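Local coordinates for protein N-acetylgalactosaminyltransferase 7 (Homo sapiens, PDB 6IWR) that belongs to the polypeptide GalNAc transferase family, joining a GT-A type glycosyltransferase family 2 domain to a C-terminal ricin-type beta-trefoil lectin domain, at residues D473-I486 with T585-V597. Sequence-based numbering, arbitrary orientation.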
ATOM      1  N   ASP A 473      19.636  16.194  16.462  1.00 32.56           N
ATOM      2  CA  ASP A 473      19.900  16.588  15.090  1.00 30.35           C
ATOM      3  C   ASP A 473      18.810  15.973  14.215  1.00 32.15           C
ATOM      4  O   ASP A 473      18.088  15.062  14.638  1.00 28.14           O
ATOM      5  CB  ASP A 473      21.307  16.140  14.678  1.00 29.36           C
ATOM      6  CG  ASP A 473      21.919  17.011  13.602  1.00 33.66           C
ATOM      7  OD1 ASP A 473      21.173  17.606  12.810  1.00 28.97           O
ATOM      8  OD2 ASP A 473      23.169  17.074  13.533  1.00 43.13           O
ATOM      9  N   TRP A 474      18.670  16.497  12.999  1.00 28.97           N
ATOM     10  CA  TRP A 474      17.683  15.967  12.068  1.00 30.04           C
ATOM     11  C   TRP A 474      18.174  16.222  10.651  1.00 30.18           C
ATOM     12  O   TRP A 474      18.999  17.105  10.409  1.00 29.76           O
ATOM     13  CB  TRP A 474      16.294  16.593  12.285  1.00 31.52           C
ATOM     14  CG  TRP A 474      16.270  18.073  12.033  1.00 27.07           C
ATOM     15  CD1 TRP A 474      16.599  19.068  12.910  1.00 30.12           C
ATOM     16  CD2 TRP A 474      15.928  18.719  10.812  1.00 28.79           C
ATOM     17  NE1 TRP A 474      16.473  20.297  12.315  1.00 28.49           N
ATOM     18  CE2 TRP A 474      16.065  20.111  11.020  1.00 29.39           C
ATOM     19  CE3 TRP A 474      15.517  18.259   9.555  1.00 31.13           C
ATOM     20  CZ2 TRP A 474      15.802  21.049  10.016  1.00 28.86           C
ATOM     21  CZ3 TRP A 474      15.250  19.196   8.555  1.00 31.08           C
ATOM     22  CH2 TRP A 474      15.389  20.573   8.797  1.00 33.60           C
ATOM     23  N   GLY A 475      17.654  15.440   9.714  1.00 27.55           N
ATOM     24  CA  GLY A 475      17.940  15.665   8.312  1.00 28.36           C
ATOM     25  C   GLY A 475      18.106  14.375   7.528  1.00 31.61           C
ATOM     26  O   GLY A 475      17.669  13.302   7.973  1.00 25.93           O
ATOM     27  N   GLU A 476      18.706  14.483   6.341  1.00 28.58           N
ATOM     28  CA  GLU A 476      19.211  13.311   5.645  1.00 28.25           C
ATOM     29  C   GLU A 476      20.336  12.673   6.461  1.00 26.21           C
ATOM     30  O   GLU A 476      21.054  13.347   7.213  1.00 27.01           O
ATOM     31  CB  GLU A 476      19.733  13.702   4.261  1.00 25.89           C
ATOM     32  CG  GLU A 476      21.025  14.520   4.304  1.00 25.09           C
ATOM     33  CD  GLU A 476      21.556  14.913   2.938  1.00 33.38           C
ATOM     34  OE1 GLU A 476      22.682  15.453   2.880  1.00 34.11           O
ATOM     35  OE2 GLU A 476      20.878  14.679   1.919  1.00 36.66           O
ATOM     36  N   ILE A 477      20.484  11.366   6.315  1.00 22.12           N
ATOM     37  CA  ILE A 477      21.636  10.652   6.842  1.00 24.66           C
ATOM     38  C   ILE A 477      22.455  10.225   5.634  1.00 26.15           C
ATOM     39  O   ILE A 477      22.173   9.205   4.993  1.00 25.24           O
ATOM     40  CB  ILE A 477      21.239   9.468   7.724  1.00 24.27           C
ATOM     41  CG1 ILE A 477      20.408   9.971   8.909  1.00 28.08           C
ATOM     42  CG2 ILE A 477      22.489   8.765   8.237  1.00 26.74           C
ATOM     43  CD1 ILE A 477      19.882   8.864   9.837  1.00 28.30           C
ATOM     44  N   ARG A 478      23.455  11.027   5.302  1.00 24.66           N
ATOM     45  CA  ARG A 478      24.200  10.896   4.065  1.00 23.69           C
ATOM     46  C   ARG A 478      25.548  10.254   4.338  1.00 28.00           C
ATOM     47  O   ARG A 478      26.167  10.498   5.372  1.00 32.26           O
ATOM     48  CB  ARG A 478      24.383  12.268   3.413  1.00 27.67           C
ATOM     49  CG  ARG A 478      25.265  12.272   2.184  1.00 28.95           C
ATOM     50  CD  ARG A 478      25.582  13.694   1.796  1.00 25.38           C
ATOM     51  NE  ARG A 478      24.405  14.331   1.223  1.00 30.86           N
ATOM     52  CZ  ARG A 478      24.168  14.469  -0.082  1.00 30.65           C
ATOM     53  NH1 ARG A 478      23.048  15.060  -0.494  1.00 29.22           N
ATOM     54  NH2 ARG A 478      25.032  14.004  -0.968  1.00 23.92           N
ATOM     55  N   GLY A 479      26.001   9.424   3.404  1.00 29.99           N
ATOM     56  CA  GLY A 479      27.327   8.830   3.530  1.00 27.96           C
ATOM     57  C   GLY A 479      28.407   9.877   3.309  1.00 32.52           C
ATOM     58  O   GLY A 479      28.412  10.582   2.290  1.00 31.74           O
ATOM     59  N   PHE A 480      29.320   9.995   4.277  1.00 32.18           N
ATOM     60  CA  PHE A 480      30.326  11.054   4.276  1.00 34.04           C
ATOM     61  C   PHE A 480      31.047  11.108   2.939  1.00 36.84           C
ATOM     62  O   PHE A 480      31.656  10.122   2.511  1.00 33.13           O
ATOM     63  CB  PHE A 480      31.331  10.821   5.415  1.00 31.75           C
ATOM     64  CG  PHE A 480      32.396  11.896   5.532  1.00 37.32           C
ATOM     65  CD1 PHE A 480      32.047  13.209   5.863  1.00 36.55           C
ATOM     66  CD2 PHE A 480      33.751  11.594   5.320  1.00 39.32           C
ATOM     67  CE1 PHE A 480      33.024  14.209   5.974  1.00 37.40           C
ATOM     68  CE2 PHE A 480      34.747  12.594   5.427  1.00 35.15           C
ATOM     69  CZ  PHE A 480      34.379  13.900   5.756  1.00 35.60           C
ATOM     70  N   GLU A 481      30.979  12.266   2.279  1.00 36.40           N
ATOM     71  CA  GLU A 481      31.667  12.464   1.004  1.00 37.16           C
ATOM     72  C   GLU A 481      31.165  11.471  -0.042  1.00 37.95           C
ATOM     73  O   GLU A 481      31.926  11.010  -0.897  1.00 38.25           O
ATOM     74  CB  GLU A 481      33.190  12.359   1.170  1.00 37.66           C
ATOM     75  CG  GLU A 481      33.728  13.060   2.416  1.00 44.98           C
ATOM     76  CD  GLU A 481      35.226  13.392   2.363  1.00 51.96           C
ATOM     77  OE1 GLU A 481      35.566  14.596   2.542  1.00 48.15           O
ATOM     78  OE2 GLU A 481      36.052  12.460   2.151  1.00 48.99           O
ATOM     79  N   THR A 482      29.889  11.090   0.062  1.00 35.54           N
ATOM     80  CA  THR A 482      29.199  10.283  -0.935  1.00 28.76           C
ATOM     81  C   THR A 482      27.880  10.956  -1.286  1.00 31.74           C
ATOM     82  O   THR A 482      27.471  11.962  -0.697  1.00 29.19           O
ATOM     83  CB  THR A 482      28.881   8.854  -0.461  1.00 33.51           C
ATOM     84  OG1 THR A 482      27.588   8.847   0.172  1.00 30.50           O
ATOM     85  CG2 THR A 482      29.934   8.302   0.498  1.00 28.89           C
ATOM     86  N   ALA A 483      27.194  10.358  -2.240  1.00 31.06           N
ATOM     87  CA  ALA A 483      25.887  10.814  -2.673  1.00 25.92           C
ATOM     88  C   ALA A 483      24.826   9.769  -2.341  1.00 27.57           C
ATOM     89  O   ALA A 483      23.800   9.677  -3.012  1.00 25.23           O
ATOM     90  CB  ALA A 483      25.915  11.124  -4.163  1.00 13.35           C
ATOM     91  N   TYR A 484      25.084   8.951  -1.325  1.00 24.34           N
ATOM     92  CA  TYR A 484      24.149   7.932  -0.893  1.00 25.71           C
ATOM     93  C   TYR A 484      23.595   8.291   0.471  1.00 26.69           C
ATOM     94  O   TYR A 484      24.313   8.819   1.322  1.00 30.73           O
ATOM     95  CB  TYR A 484      24.809   6.566  -0.858  1.00 28.99           C
ATOM     96  CG  TYR A 484      25.162   6.051  -2.227  1.00 34.29           C
ATOM     97  CD1 TYR A 484      24.161   5.648  -3.128  1.00 38.74           C
ATOM     98  CD2 TYR A 484      26.491   5.940  -2.628  1.00 40.47           C
ATOM     99  CE1 TYR A 484      24.481   5.144  -4.408  1.00 41.34           C
ATOM    100  CE2 TYR A 484      26.822   5.441  -3.900  1.00 48.28           C
ATOM    101  CZ  TYR A 484      25.813   5.053  -4.786  1.00 43.63           C
ATOM    102  OH  TYR A 484      26.145   4.566  -6.033  1.00 48.65           O
ATOM    103  N   CYS A 485      22.305   8.036   0.647  1.00 26.52           N
ATOM    104  CA  CYS A 485      21.548   8.400   1.833  1.00 28.37           C
ATOM    105  C   CYS A 485      20.815   7.168   2.354  1.00 30.20           C
ATOM    106  O   CYS A 485      20.379   6.307   1.579  1.00 27.16           O
ATOM    107  CB  CYS A 485      20.523   9.511   1.532  1.00 24.61           C
ATOM    108  SG  CYS A 485      21.192  11.193   1.552  1.00 40.12           S
ATOM    109  N   ILE A 486      20.697   7.070   3.678  1.00 30.20           N
ATOM    110  CA  ILE A 486      19.795   6.072   4.217  1.00 29.21           C
ATOM    111  C   ILE A 486      18.404   6.497   3.813  1.00 35.05           C
ATOM    112  O   ILE A 486      18.084   7.695   3.794  1.00 33.34           O
ATOM    113  CB  ILE A 486      19.938   5.927   5.741  1.00 31.48           C
ATOM    114  CG1 ILE A 486      21.388   5.525   6.101  1.00 32.01           C
ATOM    115  CG2 ILE A 486      18.926   4.903   6.254  1.00 26.94           C
ATOM    116  CD1 ILE A 486      21.672   5.279   7.578  1.00 26.65           C
ATOM    117  N   THR A 585      35.439   4.039   5.703  1.00 35.11           N
ATOM    118  CA  THR A 585      34.603   5.216   5.509  1.00 37.65           C
ATOM    119  C   THR A 585      33.145   4.852   5.390  1.00 36.18           C
ATOM    120  O   THR A 585      32.282   5.723   5.541  1.00 36.32           O
ATOM    121  CB  THR A 585      34.967   5.997   4.257  1.00 36.41           C
ATOM    122  OG1 THR A 585      35.086   5.086   3.160  1.00 36.80           O
ATOM    123  CG2 THR A 585      36.250   6.770   4.467  1.00 40.03           C
ATOM    124  N   THR A 586      32.858   3.599   5.070  1.00 33.53           N
ATOM    125  CA  THR A 586      31.492   3.123   5.077  1.00 32.09           C
ATOM    126  C   THR A 586      30.822   3.278   6.430  1.00 36.72           C
ATOM    127  O   THR A 586      29.611   3.054   6.537  1.00 36.96           O
ATOM    128  CB  THR A 586      31.470   1.667   4.661  1.00 32.21           C
ATOM    129  OG1 THR A 586      32.629   1.011   5.179  1.00 37.02           O
ATOM    130  CG2 THR A 586      31.466   1.587   3.159  1.00 35.37           C
ATOM    131  N   GLN A 587      31.577   3.611   7.469  1.00 38.31           N
ATOM    132  CA  GLN A 587      31.007   3.865   8.778  1.00 32.89           C
ATOM    133  C   GLN A 587      30.996   5.342   9.117  1.00 29.14           C
ATOM    134  O   GLN A 587      30.832   5.685  10.282  1.00 36.03           O
ATOM    135  CB  GLN A 587      31.760   3.079   9.845  1.00 30.70           C
ATOM    136  CG  GLN A 587      31.452   1.613   9.828  1.00 36.17           C
ATOM    137  CD  GLN A 587      32.327   0.833  10.775  1.00 39.39           C
ATOM    138  OE1 GLN A 587      32.324  -0.400  10.769  1.00 42.34           O
ATOM    139  NE2 GLN A 587      33.100   1.544  11.588  1.00 37.56           N
ATOM    140  N   LYS A 588      31.153   6.217   8.134  1.00 27.67           N
ATOM    141  CA  LYS A 588      31.187   7.653   8.366  1.00 28.99           C
ATOM    142  C   LYS A 588      29.965   8.277   7.719  1.00 33.03           C
ATOM    143  O   LYS A 588      29.686   8.024   6.542  1.00 33.41           O
ATOM    144  CB  LYS A 588      32.481   8.275   7.827  1.00 33.50           C
ATOM    145  CG  LYS A 588      33.559   8.383   8.912  1.00 35.89           C
ATOM    146  CD  LYS A 588      34.993   8.209   8.435  1.00 35.97           C
ATOM    147  CE  LYS A 588      35.703   7.187   9.341  1.00 45.69           C
ATOM    148  NZ  LYS A 588      37.149   7.458   9.569  1.00 41.28           N
ATOM    149  N   TRP A 589      29.222   9.063   8.505  1.00 33.52           N
ATOM    150  CA  TRP A 589      27.920   9.586   8.114  1.00 29.37           C
ATOM    151  C   TRP A 589      27.816  11.041   8.522  1.00 34.14           C
ATOM    152  O   TRP A 589      28.402  11.448   9.526  1.00 41.73           O
ATOM    153  CB  TRP A 589      26.768   8.852   8.794  1.00 26.85           C
ATOM    154  CG  TRP A 589      26.764   7.415   8.575  1.00 26.39           C
ATOM    155  CD1 TRP A 589      27.398   6.467   9.320  1.00 29.81           C
ATOM    156  CD2 TRP A 589      26.070   6.722   7.539  1.00 32.40           C
ATOM    157  NE1 TRP A 589      27.152   5.211   8.801  1.00 29.59           N
ATOM    158  CE2 TRP A 589      26.341   5.346   7.704  1.00 32.29           C
ATOM    159  CE3 TRP A 589      25.253   7.132   6.478  1.00 28.30           C
ATOM    160  CZ2 TRP A 589      25.831   4.390   6.854  1.00 29.76           C
ATOM    161  CZ3 TRP A 589      24.738   6.175   5.643  1.00 29.11           C
ATOM    162  CH2 TRP A 589      25.031   4.822   5.832  1.00 30.30           C
ATOM    163  N   GLU A 590      27.043  11.816   7.759  1.00 28.98           N
ATOM    164  CA  GLU A 590      26.624  13.149   8.159  1.00 29.65           C
ATOM    165  C   GLU A 590      25.108  13.200   8.308  1.00 32.74           C
ATOM    166  O   GLU A 590      24.365  12.441   7.670  1.00 29.37           O
ATOM    167  CB  GLU A 590      27.066  14.236   7.161  1.00 29.55           C
ATOM    168  CG  GLU A 590      27.665  13.797   5.849  1.00 31.14           C
ATOM    169  CD  GLU A 590      28.136  14.988   5.012  1.00 38.03           C
ATOM    170  OE1 GLU A 590      27.956  16.121   5.472  1.00 48.09           O
ATOM    171  OE2 GLU A 590      28.695  14.808   3.906  1.00 44.79           O
ATOM    172  N   MET A 591      24.639  14.112   9.158  1.00 29.04           N
ATOM    173  CA  MET A 591      23.212  14.403   9.242  1.00 29.48           C
ATOM    174  C   MET A 591      23.010  15.876   8.923  1.00 27.04           C
ATOM    175  O   MET A 591      23.345  16.753   9.724  1.00 27.40           O
ATOM    176  CB  MET A 591      22.622  14.046  10.604  1.00 28.57           C
ATOM    177  CG  MET A 591      21.083  13.946  10.621  1.00 28.78           C
ATOM    178  SD  MET A 591      20.495  13.316  12.221  1.00 38.51           S
ATOM    179  CE  MET A 591      19.020  12.402  11.800  1.00 30.62           C
ATOM    180  N   ASN A 592      22.441  16.133   7.763  1.00 27.03           N
ATOM    181  CA  ASN A 592      22.291  17.477   7.238  1.00 27.99           C
ATOM    182  C   ASN A 592      20.823  17.837   7.232  1.00 26.04           C
ATOM    183  O   ASN A 592      19.983  17.028   6.815  1.00 29.18           O
ATOM    184  CB  ASN A 592      22.876  17.559   5.834  1.00 30.11           C
ATOM    185  CG  ASN A 592      24.255  17.013   5.787  1.00 28.33           C
ATOM    186  OD1 ASN A 592      25.103  17.464   6.539  1.00 30.74           O
ATOM    187  ND2 ASN A 592      24.486  15.991   4.962  1.00 31.57           N
ATOM    188  N   ASN A 593      20.524  19.035   7.710  1.00 23.04           N
ATOM    189  CA  ASN A 593      19.158  19.525   7.614  1.00 29.92           C
ATOM    190  C   ASN A 593      18.769  19.632   6.159  1.00 35.76           C
ATOM    191  O   ASN A 593      19.527  20.141   5.329  1.00 40.02           O
ATOM    192  CB  ASN A 593      18.991  20.895   8.269  1.00 29.11           C
ATOM    193  CG  ASN A 593      19.254  20.876   9.749  1.00 28.54           C
ATOM    194  OD1 ASN A 593      19.608  21.904  10.313  1.00 25.15           O
ATOM    195  ND2 ASN A 593      19.106  19.713  10.385  1.00 26.32           N
ATOM    196  N   ILE A 594      17.587  19.146   5.852  1.00 37.96           N
ATOM    197  CA  ILE A 594      16.975  19.393   4.564  1.00 39.10           C
ATOM    198  C   ILE A 594      15.943  20.496   4.750  1.00 43.14           C
ATOM    199  O   ILE A 594      15.026  20.379   5.567  1.00 39.11           O
ATOM    200  CB  ILE A 594      16.354  18.114   4.004  1.00 36.40           C
ATOM    201  CG1 ILE A 594      17.459  17.076   3.892  1.00 37.13           C
ATOM    202  CG2 ILE A 594      15.767  18.388   2.646  1.00 39.87           C
ATOM    203  CD1 ILE A 594      18.659  17.591   3.151  1.00 37.42           C
ATOM    204  N   HIS A 595      16.122  21.586   4.017  1.00 53.57           N
ATOM    205  CA  HIS A 595      15.240  22.739   4.096  1.00 62.46           C
ATOM    206  C   HIS A 595      14.299  22.744   2.903  1.00 61.47           C
ATOM    207  O   HIS A 595      14.729  22.586   1.757  1.00 59.02           O
ATOM    208  CB  HIS A 595      16.033  24.046   4.149  1.00 60.64           C
ATOM    209  CG  HIS A 595      16.388  24.479   5.537  1.00 61.90           C
ATOM    210  ND1 HIS A 595      16.508  23.594   6.588  1.00 54.48           N
ATOM    211  CD2 HIS A 595      16.655  25.704   6.046  1.00 68.17           C
ATOM    212  CE1 HIS A 595      16.840  24.254   7.683  1.00 53.70           C
ATOM    213  NE2 HIS A 595      16.934  25.536   7.383  1.00 66.30           N
ATOM    214  N   SER A 596      13.018  22.905   3.190  1.00 67.68           N
ATOM    215  CA  SER A 596      11.964  23.007   2.194  1.00 71.80           C
ATOM    216  C   SER A 596      11.551  24.472   2.100  1.00 73.15           C
ATOM    217  O   SER A 596      11.135  25.061   3.104  1.00 72.82           O
ATOM    218  CB  SER A 596      10.781  22.122   2.595  1.00 69.21           C
ATOM    219  OG  SER A 596      11.030  21.495   3.853  1.00 65.04           O
ATOM    220  N   VAL A 597      11.679  25.067   0.914  1.00 72.98           N
ATOM    221  CA  VAL A 597      11.261  26.462   0.731  1.00 69.89           C
ATOM    222  C   VAL A 597       9.882  26.554   0.081  1.00 71.30           C
ATOM    223  O   VAL A 597       8.857  26.274   0.703  1.00 66.74           O
ATOM    224  CB  VAL A 597      12.268  27.267  -0.109  1.00 67.95           C
ATOM    225  CG1 VAL A 597      11.780  28.692  -0.235  1.00 55.58           C
ATOM    226  CG2 VAL A 597      13.678  27.219   0.496  1.00 66.30           C
TER
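Arg478 and Glu590 pair through both backbone amides, Arg478 N to Glu590 O and Glu590 N to Arg478 O, each 2.9 Å, at the middle of a two-stranded antiparallel sheet formed by 476-479 and 589-592. Asn592 N donates a hydrogen bond to Glu476 O at one end, and Phe480 N donates one to Lys588 O just past the other.

Polar side chains fill the face bearing Glu476, Arg478, Glu590 and Asn592. Glu476 OE1 takes a nearly straight hydrogen bond from Asn592 ND2 (2.8 Å) on its anti lone pair, and Arg478 NE reaches the same oxygen (2.6 Å) from above the carboxylate plane. Arg478 NH1 meets Glu476 OE2, completing a side-on, two-nitrogen salt bridge, while NH2 hydrogen-bonds to Thr482 O; together these hold the guanidinium in place.

Ile477 and Met591 lie on the other face, where the contacts are apolar. Ile477 CG2 packs on Trp589 CE3 at 3.7 Å, and Ile486 CD1, from the following strand 484-487, lies over a face of that indole in a CH-pi contact. With CG anti to its backbone N (chi1 -163°), Met591 runs beside the Trp474-Gly475 backbone, its SD 3.7 Å from Asp473 C.

Beyond the sheet, the Asn593 amide stacks on the Trp474 indole, their planes 12° apart; ND2 lies 3.1 Å above the ring plane and gives a weak hydrogen bond to Trp474 O. Ile594 O meets the ring edge.

This pairing joins the start of the beta-trefoil to its last strand. Ile477, Ile486 and Met591 pack on Phe511 of strand 511-514, Trp589 NE1 donates a hydrogen bond to Leu566 O in strand 565-568, and the Cys485-Cys502 disulfide ties in the chain following strand 498-501.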